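Local coordinates for putative protease (Parabacteroides distasonis ATCC 8503, PDB 3KD4), which is of unknown function but is possibly a protease and is probably exported from the cytoplasm, at residues A3-Y8 and L33-A38; M29-F34 and A110-D115; T64-G69 and G105-A110. One frame throughout, in Å; residues are numbered along the deposited sequence. Where two conformers were deposited one is given.

Contact 1: A3-Y8 and L33-A38; sequences ASEAEY and LFTHTA
Thr35 and Glu5 meet through a short hydrogen bond in which Thr35 OG1 donates to Glu5 OE1 at 2.6 Å. The hydroxyl comes to that oxygen from above the carboxylate plane, 49° out of it. The same OG1 accepts from Ala38 N at 2.8 Å along a nearly straight N-H (169°), which makes Thr35 the N-cap of helix 36-39. Its first torsion places OG1 between the backbone N and the carbonyl carbon (chi1 67°), facing the first turn, while CG2 lies beside the Glu5 carboxylate. Glu5 bends at chi2 and crosses the threonine at about a right angle, and its OE1 also lies 3.2 Å from Thr37 CB.

The main chains add a second polar link, with Phe34 N donating to Glu5 O at 2.8 Å. One residue further on, Ala6 and Leu33 form an antiparallel non-hydrogen-bonded pair, CA to CA 4.5 Å, and Glu7 continues the pairing with Thr32.

Apolar contacts follow this register. Ala6 CB and Leu33 CD2 touch at 3.6 Å on one face of the sheet, where Leu31 also meets Ala6. The Phe34 ring instead lies along the backbone of residues 4-7: Ala6 N is at its edge, Phe34 CD2 is 3.7 Å from Ser4 O, and Phe34 CE2 approaches Glu7 CB.

With one proton given and one accepted, Thr35 OG1 ties the residue just before strand 6-17 to the helix cap. The donated hydroxyl proton and the nearby helix N-terminus would both be expected to favour an ionised Glu5.

Contact 2: M29-F34 and A110-D115; sequences MELTLF and ATIYLD. With PO4 (phosphate ion), chain C.
Met29-Leu33 and Ala110-Leu114 form an antiparallel ladder between strands 23-33 and 111-120, neighbours inside the mixed sheet of the DUF3857 region; the N-to-C directions of the two strand segments lie 161° apart. Its hydrogen-bonded pairs are Met29 with Leu114 and Leu31 with Ile112, each joined by two bonds; in the second, Ile112 N gives to Leu31 O at 2.7 Å, and Leu31 N to Ile112 O at 2.9 Å. Leu33 N to Ala110 O, 3.1 Å, continues the ladder.

On one face, Ile112 CD1 packs 4.0 Å from Leu33 CD1, with the Leu31 side chain running beside Ile112 in the same direction. The other face is more polar. Thr32 OG1 and Thr111 OG1 meet at 2.7 Å. Glu30 lays its CG over a face of the Tyr113 ring, 3.9 Å from the centroid, a CH-pi contact, and its carboxylate is turned 35° from the ring plane. Tyr63 stacks on Tyr113.

Beyond the ring, Tyr113 OH donates to O2 of a phosphate, probably from the crystallisation liquor, at 2.6 Å. Glu30 OE1 lies 2.6 Å from phosphate O3 and Glu30 OE2 similarly close to phosphate O4, which suggests that an acid group here is protonated.

Contact 3: T64-G69 and G105-A110; sequences TRQKDG and GLELGA
Water 2 is held from both sides of this contact: Lys67 N donates to it at 2.8 Å, and it donates to Leu108 O at 3.0 Å. A long, weak bond to Glu107 OE1 completes its set of partners here. Water 1 forms a second bridge, donating to Gly109 O at 2.7 Å and to Arg65 O at 3.2 Å. The two main chains are thus joined through solvent at both places.

The direct polar link comes from a side chain. Gln66 NE2 donates to Gly105 O at 2.9 Å with an almost linear N-H (174°), and the acceptor lies in the plane of the glutamine amide. Gln66 is extended beyond CG (chi2 178°), which carries the amide across to the facing loop. There it stacks on the Glu107 carboxylate, the two planes only 11° apart and Gln66 CD 3.6 Å from Glu107 CD. One flat group of Gln66 therefore serves both a carbonyl at its edge and a carboxylate along its face.

Each segment has its own beta turn. Gln66-Gly69 is type I, closed by Gly69 N to Gln66 O; Glu107-Ala110 is type II, closed by Ala110 N to Glu107 O, with Gly109 at positive phi. Lys67 CG rests against the second turn, 3.4 Å from Gly109 O. At the buried end Thr64 CG2 touches Ala110 CB at 3.8 Å, while Thr64 OG1 bonds to Thr104 O.

On the sheet side of the turns, Thr64 pairs through its backbone with Val72 of strand 71-73, and Arg65 with Thr111 of strand 111-120. Leu106 reaches Ile112 on that strand and Met39 of helix 36-39, and Gly109 N bonds to Leu33 O at the end of strand 23-33.

In the fold
The three contacts gather at one end of a single mixed sheet, on the same side of the chain's centre. The centres of contact 1 and contact 2 are about 10 Å apart, those of contact 2 and contact 3 about 9 Å, and those of contact 1 and contact 3 about 12 Å. Strands 55-65, 111-120, 23-33 and 6-17 lie in that order across the sheet, so contact 2, on the middle pair, has the others on its flanks. Along the chain, contact 1 closes before contact 3 opens, and contact 3 is nested within the loop closed by contact 2. Segments 25 to 76 residues apart thus meet at one sheet end, with a short helix and two beta turns.

Contact 1: A3-Y8 and L33-A38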
ATOM      1  N   ALA A   3     -21.273  -7.366  -2.585  1.00 47.67           N
ATOM      2  CA  ALA A   3     -21.505  -7.764  -3.991  1.00 46.61           C
ATOM      3  C   ALA A   3     -22.976  -7.621  -4.433  1.00 44.66           C
ATOM      4  O   ALA A   3     -23.317  -6.708  -5.173  1.00 46.07           O
ATOM      5  CB  ALA A   3     -20.990  -9.177  -4.233  1.00 46.80           C
ATOM      6  N   SER A   4     -23.871  -8.490  -3.976  1.00 42.62           N
ATOM      7  CA  SER A   4     -25.308  -8.334  -4.321  1.00 39.32           C
ATOM      8  C   SER A   4     -25.991  -7.433  -3.282  1.00 35.47           C
ATOM      9  O   SER A   4     -27.209  -7.385  -3.197  1.00 36.49           O
ATOM     10  CB  SER A   4     -26.003  -9.707  -4.470  1.00 40.30           C
ATOM     11  OG  SER A   4     -26.793 -10.076  -3.337  1.00 40.69           O
ATOM     12  N   GLU A   5     -25.197  -6.722  -2.490  1.00 30.34           N
ATOM     13  CA  GLU A   5     -25.713  -5.728  -1.561  1.00 27.90           C
ATOM     14  C   GLU A   5     -25.941  -4.352  -2.235  1.00 23.93           C
ATOM     15  O   GLU A   5     -26.758  -3.551  -1.774  1.00 20.07           O
ATOM     16  CB  GLU A   5     -24.696  -5.521  -0.463  1.00 27.93           C
ATOM     17  CG  GLU A   5     -24.438  -6.758   0.394  1.00 32.93           C
ATOM     18  CD  GLU A   5     -25.416  -6.910   1.529  1.00 33.91           C
ATOM     19  OE1 GLU A   5     -25.644  -5.937   2.261  1.00 37.75           O
ATOM     20  OE2 GLU A   5     -25.938  -8.010   1.708  1.00 37.09           O
ATOM     21  N   ALA A   6     -25.147  -4.091  -3.274  1.00 20.43           N
ATOM     22  CA  ALA A   6     -25.167  -2.817  -3.993  1.00 19.57           C
ATOM     23  C   ALA A   6     -24.608  -3.037  -5.363  1.00 18.41           C
ATOM     24  O   ALA A   6     -23.854  -3.997  -5.567  1.00 17.04           O
ATOM     25  CB  ALA A   6     -24.348  -1.745  -3.237  1.00 18.24           C
ATOM     26  N   GLU A   7     -24.965  -2.144  -6.293  1.00 17.75           N
ATOM     27  CA  GLU A   7     -24.438  -2.156  -7.635  1.00 18.40           C
ATOM     28  C   GLU A   7     -24.334  -0.737  -8.167  1.00 17.39           C
ATOM     29  O   GLU A   7     -25.277   0.059  -8.013  1.00 17.33           O
ATOM     30  CB  GLU A   7     -25.386  -2.936  -8.533  1.00 19.84           C
ATOM     31  CG  GLU A   7     -24.969  -3.051  -9.986  1.00 25.70           C
ATOM     32  CD  GLU A   7     -26.104  -3.586 -10.831  1.00 35.30           C
ATOM     33  OE1 GLU A   7     -26.255  -3.159 -12.015  1.00 44.26           O
ATOM     34  OE2 GLU A   7     -26.888  -4.395 -10.277  1.00 39.03           O
ATOM     35  N   TYR A   8     -23.222  -0.421  -8.802  1.00 16.87           N
ATOM     36  CA  TYR A   8     -23.104   0.836  -9.541  1.00 17.82           C
ATOM     37  C   TYR A   8     -23.667   0.605 -10.924  1.00 18.05           C
ATOM     38  O   TYR A   8     -23.044  -0.064 -11.754  1.00 18.94           O
ATOM     39  CB  TYR A   8     -21.658   1.279  -9.691  1.00 17.69           C
ATOM     40  CG  TYR A   8     -21.007   1.758  -8.411  1.00 18.39           C
ATOM     41  CD1 TYR A   8     -21.103   3.090  -8.033  1.00 20.21           C
ATOM     42  CD2 TYR A   8     -20.272   0.899  -7.619  1.00 18.55           C
ATOM     43  CE1 TYR A   8     -20.505   3.542  -6.895  1.00 21.13           C
ATOM     44  CE2 TYR A   8     -19.646   1.347  -6.467  1.00 17.72           C
ATOM     45  CZ  TYR A   8     -19.777   2.675  -6.120  1.00 20.54           C
ATOM     46  OH  TYR A   8     -19.214   3.163  -4.986  1.00 24.10           O
ATOM     47  N   LEU A  33     -28.523   0.630  -3.675  1.00 15.93           N
ATOM     48  CA  LEU A  33     -28.325  -0.068  -2.407  1.00 16.65           C
ATOM     49  C   LEU A  33     -29.504  -0.991  -2.163  1.00 16.93           C
ATOM     50  O   LEU A  33     -30.637  -0.557  -2.182  1.00 17.19           O
ATOM     51  CB  LEU A  33     -28.188   0.946  -1.290  1.00 17.37           C
ATOM     52  CG  LEU A  33     -27.039   1.975  -1.440  1.00 18.16           C
ATOM     53  CD1 LEU A  33     -26.832   2.730  -0.128  1.00 18.46           C
ATOM     54  CD2 LEU A  33     -25.716   1.342  -1.872  1.00 15.38           C
ATOM     55  N   PHE A  34     -29.260  -2.277  -1.964  1.00 17.46           N
ATOM     56  CA  PHE A  34     -30.360  -3.232  -1.878  1.00 18.31           C
ATOM     57  C   PHE A  34     -30.685  -3.681  -0.463  1.00 18.57           C
ATOM     58  O   PHE A  34     -31.714  -4.282  -0.267  1.00 19.39           O
ATOM     59  CB  PHE A  34     -30.060  -4.477  -2.692  1.00 19.03           C
ATOM     60  CG  PHE A  34     -29.889  -4.221  -4.141  1.00 21.03           C
ATOM     61  CD1 PHE A  34     -30.979  -3.905  -4.928  1.00 21.96           C
ATOM     62  CD2 PHE A  34     -28.641  -4.319  -4.729  1.00 21.22           C
ATOM     63  CE1 PHE A  34     -30.807  -3.654  -6.282  1.00 22.02           C
ATOM     64  CE2 PHE A  34     -28.476  -4.098  -6.089  1.00 20.37           C
ATOM     65  CZ  PHE A  34     -29.551  -3.755  -6.850  1.00 19.07           C
ATOM     66  N   THR A  35     -29.813  -3.412   0.501  1.00 18.41           N
ATOM     67  CA  THR A  35     -30.004  -3.865   1.870  1.00 19.10           C
ATOM     68  C   THR A  35     -29.796  -2.707   2.862  1.00 19.66           C
ATOM     69  O   THR A  35     -29.090  -1.721   2.569  1.00 19.52           O
ATOM     70  CB  THR A  35     -28.956  -4.942   2.258  1.00 19.78           C
ATOM     71  OG1 THR A  35     -27.666  -4.318   2.293  1.00 19.72           O
ATOM     72  CG2 THR A  35     -28.909  -6.138   1.250  1.00 17.22           C
ATOM     73  N   HIS A  36     -30.340  -2.858   4.054  1.00 18.93           N
ATOM     74  CA  HIS A  36     -29.942  -1.984   5.159  1.00 20.66           C
ATOM     75  C   HIS A  36     -28.474  -2.019   5.506  1.00 20.84           C
ATOM     76  O   HIS A  36     -27.942  -0.997   5.905  1.00 22.39           O
ATOM     77  CB  HIS A  36     -30.781  -2.261   6.400  1.00 21.02           C
ATOM     78  CG  HIS A  36     -32.218  -1.963   6.165  1.00 21.31           C
ATOM     79  ND1 HIS A  36     -33.219  -2.869   6.410  1.00 20.41           N
ATOM     80  CD2 HIS A  36     -32.806  -0.893   5.577  1.00 21.58           C
ATOM     81  CE1 HIS A  36     -34.380  -2.339   6.059  1.00 20.25           C
ATOM     82  NE2 HIS A  36     -34.150  -1.146   5.533  1.00 18.37           N
ATOM     83  N   THR A  37     -27.830  -3.167   5.342  1.00 21.43           N
ATOM     84  CA  THR A  37     -26.368  -3.325   5.564  1.00 22.46           C
ATOM     85  C   THR A  37     -25.626  -2.332   4.660  1.00 21.90           C
ATOM     86  O   THR A  37     -24.737  -1.601   5.124  1.00 22.26           O
ATOM     87  CB  THR A  37     -25.878  -4.804   5.269  1.00 22.35           C
ATOM     88  OG1 THR A  37     -26.610  -5.711   6.090  1.00 24.82           O
ATOM     89  CG2 THR A  37     -24.371  -5.023   5.518  1.00 22.10           C
ATOM     90  N   ALA A  38     -26.002  -2.321   3.385  1.00 21.06           N
ATOM     91  CA  ALA A  38     -25.446  -1.363   2.423  1.00 20.54           C
ATOM     92  C   ALA A  38     -25.763   0.101   2.845  1.00 19.99           C
ATOM     93  O   ALA A  38     -24.853   0.917   2.969  1.00 19.66           O
ATOM     94  CB  ALA A  38     -25.952  -1.670   1.018  1.00 19.90           C
TER

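Contact 2: M29-F34 and A110-D115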
HETATM    1  N   MSE A  29     -21.922   9.173 -10.837  1.00 15.23           N
HETATM    2  CA  MSE A  29     -22.231   7.811 -10.477  0.60 14.88           C
HETATM    3  C   MSE A  29     -23.711   7.629 -10.171  1.00 14.91           C
HETATM    4  O   MSE A  29     -24.410   8.583  -9.857  1.00 14.76           O
HETATM    5  CB  MSE A  29     -21.346   7.305  -9.327  0.60 14.62           C
HETATM    6  CG  MSE A  29     -21.475   8.010  -7.995  0.60 15.21           C
HETATM    7 SE   MSE A  29     -23.086   7.460  -7.044  0.45 13.61          SE
HETATM    8  CE  MSE A  29     -22.504   7.777  -5.192  0.60 11.74           C
ATOM      9  N   GLU A  30     -24.138   6.388 -10.341  1.00 14.97           N
ATOM     10  CA  GLU A  30     -25.424   5.875  -9.953  1.00 15.53           C
ATOM     11  C   GLU A  30     -25.115   4.613  -9.150  1.00 15.54           C
ATOM     12  O   GLU A  30     -24.461   3.661  -9.665  1.00 16.42           O
ATOM     13  CB  GLU A  30     -26.256   5.557 -11.174  1.00 14.68           C
ATOM     14  CG  GLU A  30     -26.497   6.770 -12.006  1.00 17.67           C
ATOM     15  CD  GLU A  30     -27.336   6.489 -13.254  1.00 22.51           C
ATOM     16  OE1 GLU A  30     -27.923   5.384 -13.392  1.00 21.56           O
ATOM     17  OE2 GLU A  30     -27.380   7.396 -14.092  1.00 24.08           O
ATOM     18  N   LEU A  31     -25.602   4.587  -7.914  1.00 14.58           N
ATOM     19  CA  LEU A  31     -25.336   3.489  -6.999  1.00 14.07           C
ATOM     20  C   LEU A  31     -26.622   3.042  -6.350  1.00 14.09           C
ATOM     21  O   LEU A  31     -27.241   3.789  -5.582  1.00 14.23           O
ATOM     22  CB  LEU A  31     -24.319   3.933  -5.934  1.00 14.98           C
ATOM     23  CG  LEU A  31     -24.019   2.996  -4.743  1.00 15.92           C
ATOM     24  CD1 LEU A  31     -23.465   1.653  -5.192  1.00 13.09           C
ATOM     25  CD2 LEU A  31     -23.048   3.686  -3.801  1.00 14.30           C
ATOM     26  N   THR A  32     -27.028   1.813  -6.637  1.00 13.43           N
ATOM     27  CA  THR A  32     -28.202   1.243  -6.009  1.00 13.91           C
ATOM     28  C   THR A  32     -27.829   0.392  -4.789  1.00 15.07           C
ATOM     29  O   THR A  32     -26.923  -0.426  -4.867  1.00 15.94           O
ATOM     30  CB  THR A  32     -28.983   0.386  -7.022  1.00 13.46           C
ATOM     31  OG1 THR A  32     -29.264   1.175  -8.190  1.00 12.27           O
ATOM     32  CG2 THR A  32     -30.280  -0.125  -6.396  1.00 12.75           C
ATOM     33  N   LEU A  33     -28.523   0.630  -3.675  1.00 15.93           N
ATOM     34  CA  LEU A  33     -28.325  -0.068  -2.407  1.00 16.65           C
ATOM     35  C   LEU A  33     -29.504  -0.991  -2.163  1.00 16.93           C
ATOM     36  O   LEU A  33     -30.637  -0.557  -2.182  1.00 17.19           O
ATOM     37  CB  LEU A  33     -28.188   0.946  -1.290  1.00 17.37           C
ATOM     38  CG  LEU A  33     -27.039   1.975  -1.440  1.00 18.16           C
ATOM     39  CD1 LEU A  33     -26.832   2.730  -0.128  1.00 18.46           C
ATOM     40  CD2 LEU A  33     -25.716   1.342  -1.872  1.00 15.38           C
ATOM     41  N   PHE A  34     -29.260  -2.277  -1.964  1.00 17.46           N
ATOM     42  CA  PHE A  34     -30.360  -3.232  -1.878  1.00 18.31           C
ATOM     43  C   PHE A  34     -30.685  -3.681  -0.463  1.00 18.57           C
ATOM     44  O   PHE A  34     -31.714  -4.282  -0.267  1.00 19.39           O
ATOM     45  CB  PHE A  34     -30.060  -4.477  -2.692  1.00 19.03           C
ATOM     46  CG  PHE A  34     -29.889  -4.221  -4.141  1.00 21.03           C
ATOM     47  CD1 PHE A  34     -30.979  -3.905  -4.928  1.00 21.96           C
ATOM     48  CD2 PHE A  34     -28.641  -4.319  -4.729  1.00 21.22           C
ATOM     49  CE1 PHE A  34     -30.807  -3.654  -6.282  1.00 22.02           C
ATOM     50  CE2 PHE A  34     -28.476  -4.098  -6.089  1.00 20.37           C
ATOM     51  CZ  PHE A  34     -29.551  -3.755  -6.850  1.00 19.07           C
ATOM     52  N   ALA A 110     -33.229   1.907  -3.549  1.00 15.98           N
ATOM     53  CA  ALA A 110     -32.993   3.288  -3.976  1.00 15.64           C
ATOM     54  C   ALA A 110     -31.637   3.453  -4.632  1.00 15.46           C
ATOM     55  O   ALA A 110     -30.703   2.666  -4.372  1.00 16.02           O
ATOM     56  CB  ALA A 110     -33.095   4.236  -2.787  1.00 14.77           C
ATOM     57  N   THR A 111     -31.538   4.457  -5.507  1.00 15.25           N
ATOM     58  CA  THR A 111     -30.329   4.735  -6.269  1.00 14.32           C
ATOM     59  C   THR A 111     -29.819   6.124  -6.006  1.00 14.50           C
ATOM     60  O   THR A 111     -30.541   7.110  -6.164  1.00 14.31           O
ATOM     61  CB  THR A 111     -30.555   4.588  -7.770  1.00 15.68           C
ATOM     62  OG1 THR A 111     -30.989   3.256  -8.034  1.00 13.43           O
ATOM     63  CG2 THR A 111     -29.263   4.893  -8.566  1.00 13.38           C
ATOM     64  N   ILE A 112     -28.576   6.188  -5.573  1.00 13.96           N
ATOM     65  CA  ILE A 112     -27.879   7.448  -5.325  1.00 14.27           C
ATOM     66  C   ILE A 112     -27.325   7.976  -6.620  1.00 13.89           C
ATOM     67  O   ILE A 112     -26.603   7.254  -7.308  1.00 15.46           O
ATOM     68  CB  ILE A 112     -26.664   7.232  -4.364  1.00 14.02           C
ATOM     69  CG1 ILE A 112     -27.144   6.802  -2.980  1.00 16.58           C
ATOM     70  CG2 ILE A 112     -25.765   8.493  -4.298  1.00 11.46           C
ATOM     71  CD1 ILE A 112     -26.007   6.111  -2.082  1.00 14.79           C
ATOM     72  N   TYR A 113     -27.595   9.248  -6.910  1.00 13.44           N
ATOM     73  CA  TYR A 113     -27.008   9.950  -8.064  1.00 13.92           C
ATOM     74  C   TYR A 113     -26.121  11.066  -7.556  1.00 13.35           C
ATOM     75  O   TYR A 113     -26.563  11.927  -6.785  1.00 12.77           O
ATOM     76  CB  TYR A 113     -28.111  10.585  -8.903  1.00 13.94           C
ATOM     77  CG  TYR A 113     -28.857   9.647  -9.783  1.00 15.47           C
ATOM     78  CD1 TYR A 113     -29.742   8.732  -9.254  1.00 17.61           C
ATOM     79  CD2 TYR A 113     -28.704   9.698 -11.175  1.00 19.06           C
ATOM     80  CE1 TYR A 113     -30.447   7.853 -10.051  1.00 18.13           C
ATOM     81  CE2 TYR A 113     -29.433   8.805 -12.008  1.00 20.07           C
ATOM     82  CZ  TYR A 113     -30.304   7.900 -11.420  1.00 19.97           C
ATOM     83  OH  TYR A 113     -31.028   7.006 -12.197  1.00 20.10           O
ATOM     84  N   LEU A 114     -24.875  11.073  -7.983  1.00 12.40           N
ATOM     85  CA  LEU A 114     -23.956  12.156  -7.636  1.00 13.26           C
ATOM     86  C   LEU A 114     -23.063  12.465  -8.827  1.00 13.24           C
ATOM     87  O   LEU A 114     -22.378  11.583  -9.353  1.00 13.23           O
ATOM     88  CB  LEU A 114     -23.068  11.753  -6.444  1.00 13.51           C
ATOM     89  CG  LEU A 114     -22.039  12.762  -5.935  1.00 15.15           C
ATOM     90  CD1 LEU A 114     -22.729  14.081  -5.459  1.00 14.01           C
ATOM     91  CD2 LEU A 114     -21.128  12.152  -4.808  1.00 16.08           C
ATOM     92  N   ASP A 115     -22.974  13.738  -9.153  1.00 14.10           N
ATOM     93  CA  ASP A 115     -22.229  14.232 -10.307  1.00 13.41           C
ATOM     94  C   ASP A 115     -21.531  15.498  -9.849  1.00 14.47           C
ATOM     95  O   ASP A 115     -22.198  16.451  -9.409  1.00 15.09           O
ATOM     96  CB  ASP A 115     -23.214  14.510 -11.434  1.00 14.24           C
ATOM     97  CG  ASP A 115     -22.529  14.971 -12.732  1.00 15.51           C
ATOM     98  OD1 ASP A 115     -21.298  15.164 -12.740  1.00 15.28           O
ATOM     99  OD2 ASP A 115     -23.248  15.187 -13.731  1.00 17.72           O
TER
HETATM  100  P   PO4 C   2     -30.221   6.580 -15.810  1.00 44.80           P
HETATM  101  O1  PO4 C   2     -31.043   6.292 -17.036  1.00 46.73           O
HETATM  102  O2  PO4 C   2     -31.018   7.346 -14.745  1.00 39.78           O
HETATM  103  O3  PO4 C   2     -29.742   5.244 -15.265  1.00 44.91           O
HETATM  104  O4  PO4 C   2     -28.960   7.296 -16.251  1.00 44.41           O

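Contact 3: T64-G69 and G105-A110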
ATOM      1  N   THR A  64     -31.293  11.205  -4.452  1.00 15.28           N
ATOM      2  CA  THR A  64     -31.614   9.788  -4.373  1.00 15.73           C
ATOM      3  C   THR A  64     -32.904   9.526  -5.114  1.00 16.77           C
ATOM      4  O   THR A  64     -33.898  10.257  -4.923  1.00 16.60           O
ATOM      5  CB  THR A  64     -31.780   9.358  -2.925  1.00 15.77           C
ATOM      6  OG1 THR A  64     -30.558   9.645  -2.232  1.00 15.73           O
ATOM      7  CG2 THR A  64     -32.171   7.873  -2.826  1.00 13.67           C
ATOM      8  N   ARG A  65     -32.883   8.513  -5.972  1.00 17.07           N
ATOM      9  CA  ARG A  65     -34.087   8.077  -6.665  1.00 18.55           C
ATOM     10  C   ARG A  65     -34.605   6.809  -6.039  1.00 18.47           C
ATOM     11  O   ARG A  65     -33.939   5.768  -6.075  1.00 17.04           O
ATOM     12  CB  ARG A  65     -33.835   7.862  -8.140  1.00 19.31           C
ATOM     13  CG  ARG A  65     -35.072   7.394  -8.916  1.00 22.30           C
ATOM     14  CD  ARG A  65     -34.752   7.285 -10.420  1.00 29.95           C
ATOM     15  NE  ARG A  65     -35.958   7.073 -11.236  1.00 37.70           N
ATOM     16  CZ  ARG A  65     -36.766   5.990 -11.195  1.00 44.98           C
ATOM     17  NH1 ARG A  65     -36.549   4.964 -10.362  1.00 47.75           N
ATOM     18  NH2 ARG A  65     -37.841   5.933 -11.993  1.00 46.69           N
ATOM     19  N   GLN A  66     -35.791   6.893  -5.443  1.00 19.36           N
ATOM     20  CA  GLN A  66     -36.423   5.705  -4.824  1.00 20.49           C
ATOM     21  C   GLN A  66     -37.061   4.854  -5.892  1.00 21.83           C
ATOM     22  O   GLN A  66     -37.307   5.330  -6.994  1.00 21.95           O
ATOM     23  CB  GLN A  66     -37.443   6.130  -3.766  1.00 20.60           C
ATOM     24  CG  GLN A  66     -36.776   6.979  -2.676  1.00 19.77           C
ATOM     25  CD  GLN A  66     -37.719   7.470  -1.614  1.00 21.06           C
ATOM     26  OE1 GLN A  66     -38.921   7.544  -1.832  1.00 20.43           O
ATOM     27  NE2 GLN A  66     -37.173   7.825  -0.446  1.00 19.53           N
ATOM     28  N   LYS A  67     -37.346   3.602  -5.565  1.00 23.91           N
ATOM     29  CA  LYS A  67     -37.821   2.636  -6.563  1.00 25.97           C
ATOM     30  C   LYS A  67     -39.077   3.078  -7.235  1.00 25.96           C
ATOM     31  O   LYS A  67     -39.255   2.816  -8.418  1.00 27.68           O
ATOM     32  CB  LYS A  67     -38.132   1.276  -5.958  1.00 26.67           C
ATOM     33  CG  LYS A  67     -36.964   0.452  -5.642  1.00 31.39           C
ATOM     34  CD  LYS A  67     -37.405  -0.976  -5.322  1.00 35.08           C
ATOM     35  CE  LYS A  67     -37.389  -1.849  -6.567  1.00 38.77           C
ATOM     36  NZ  LYS A  67     -37.849  -3.260  -6.213  1.00 42.82           N
ATOM     37  N   ASP A  68     -39.955   3.748  -6.507  1.00 25.96           N
ATOM     38  CA  ASP A  68     -41.197   4.236  -7.107  1.00 25.50           C
ATOM     39  C   ASP A  68     -41.048   5.504  -7.944  1.00 25.37           C
ATOM     40  O   ASP A  68     -42.054   6.063  -8.377  1.00 26.44           O
ATOM     41  CB  ASP A  68     -42.280   4.436  -6.041  1.00 25.41           C
ATOM     42  CG  ASP A  68     -41.986   5.588  -5.076  1.00 26.73           C
ATOM     43  OD1 ASP A  68     -40.980   6.324  -5.217  1.00 27.25           O
ATOM     44  OD2 ASP A  68     -42.783   5.759  -4.145  1.00 26.80           O
ATOM     45  N   GLY A  69     -39.831   5.986  -8.166  1.00 24.22           N
ATOM     46  CA  GLY A  69     -39.650   7.219  -8.910  1.00 22.89           C
ATOM     47  C   GLY A  69     -39.515   8.492  -8.075  1.00 22.06           C
ATOM     48  O   GLY A  69     -39.158   9.523  -8.606  1.00 22.77           O
ATOM     49  N   GLY A 105     -32.859  10.141   1.918  1.00 18.74           N
ATOM     50  CA  GLY A 105     -33.943   9.435   1.270  1.00 18.63           C
ATOM     51  C   GLY A 105     -33.653   7.999   0.892  1.00 18.51           C
ATOM     52  O   GLY A 105     -34.356   7.430   0.050  1.00 18.06           O
ATOM     53  N   LEU A 106     -32.601   7.414   1.466  1.00 18.59           N
ATOM     54  CA  LEU A 106     -32.282   6.030   1.162  1.00 19.15           C
ATOM     55  C   LEU A 106     -33.413   5.094   1.652  1.00 19.75           C
ATOM     56  O   LEU A 106     -33.988   5.299   2.714  1.00 19.84           O
ATOM     57  CB  LEU A 106     -30.937   5.610   1.753  1.00 18.43           C
ATOM     58  CG  LEU A 106     -29.710   6.269   1.104  1.00 19.53           C
ATOM     59  CD1 LEU A 106     -28.438   5.737   1.771  1.00 21.15           C
ATOM     60  CD2 LEU A 106     -29.678   6.019  -0.380  1.00 17.71           C
ATOM     61  N   GLU A 107     -33.725   4.110   0.817  1.00 19.87           N
ATOM     62  CA  GLU A 107     -34.681   3.032   1.109  1.00 20.26           C
ATOM     63  C   GLU A 107     -34.181   1.852   0.327  1.00 18.61           C
ATOM     64  O   GLU A 107     -33.479   2.027  -0.665  1.00 17.86           O
ATOM     65  CB  GLU A 107     -36.039   3.335   0.505  1.00 20.69           C
ATOM     66  CG  GLU A 107     -36.723   4.444   1.090  1.00 25.26           C
ATOM     67  CD  GLU A 107     -38.106   4.595   0.529  1.00 27.08           C
ATOM     68  OE1 GLU A 107     -38.340   4.139  -0.633  1.00 31.78           O
ATOM     69  OE2 GLU A 107     -38.895   5.227   1.244  1.00 28.00           O
ATOM     70  N   LEU A 108     -34.602   0.662   0.703  1.00 18.02           N
ATOM     71  CA  LEU A 108     -34.228  -0.539  -0.052  1.00 17.99           C
ATOM     72  C   LEU A 108     -34.474  -0.332  -1.564  1.00 17.52           C
ATOM     73  O   LEU A 108     -35.558   0.083  -1.980  1.00 18.03           O
ATOM     74  CB  LEU A 108     -35.040  -1.727   0.452  1.00 18.02           C
ATOM     75  CG  LEU A 108     -34.812  -2.183   1.897  1.00 18.44           C
ATOM     76  CD1 LEU A 108     -35.855  -3.265   2.259  1.00 18.58           C
ATOM     77  CD2 LEU A 108     -33.387  -2.670   2.151  1.00 16.92           C
ATOM     78  N   GLY A 109     -33.445  -0.546  -2.370  1.00 17.10           N
ATOM     79  CA  GLY A 109     -33.563  -0.467  -3.820  1.00 16.50           C
ATOM     80  C   GLY A 109     -33.457   0.919  -4.406  1.00 16.39           C
ATOM     81  O   GLY A 109     -33.640   1.103  -5.624  1.00 17.25           O
ATOM     82  N   ALA A 110     -33.229   1.907  -3.549  1.00 15.98           N
ATOM     83  CA  ALA A 110     -32.993   3.288  -3.976  1.00 15.64           C
ATOM     84  C   ALA A 110     -31.637   3.453  -4.632  1.00 15.46           C
ATOM     85  O   ALA A 110     -30.703   2.666  -4.372  1.00 16.02           O
ATOM     86  CB  ALA A 110     -33.095   4.236  -2.787  1.00 14.77           C
TER
HETATM   87  O   HOH W   1     -33.708   2.942  -7.621  1.00 30.65           O
HETATM   88  O   HOH W   2     -36.421   2.748  -3.040  1.00 20.74           O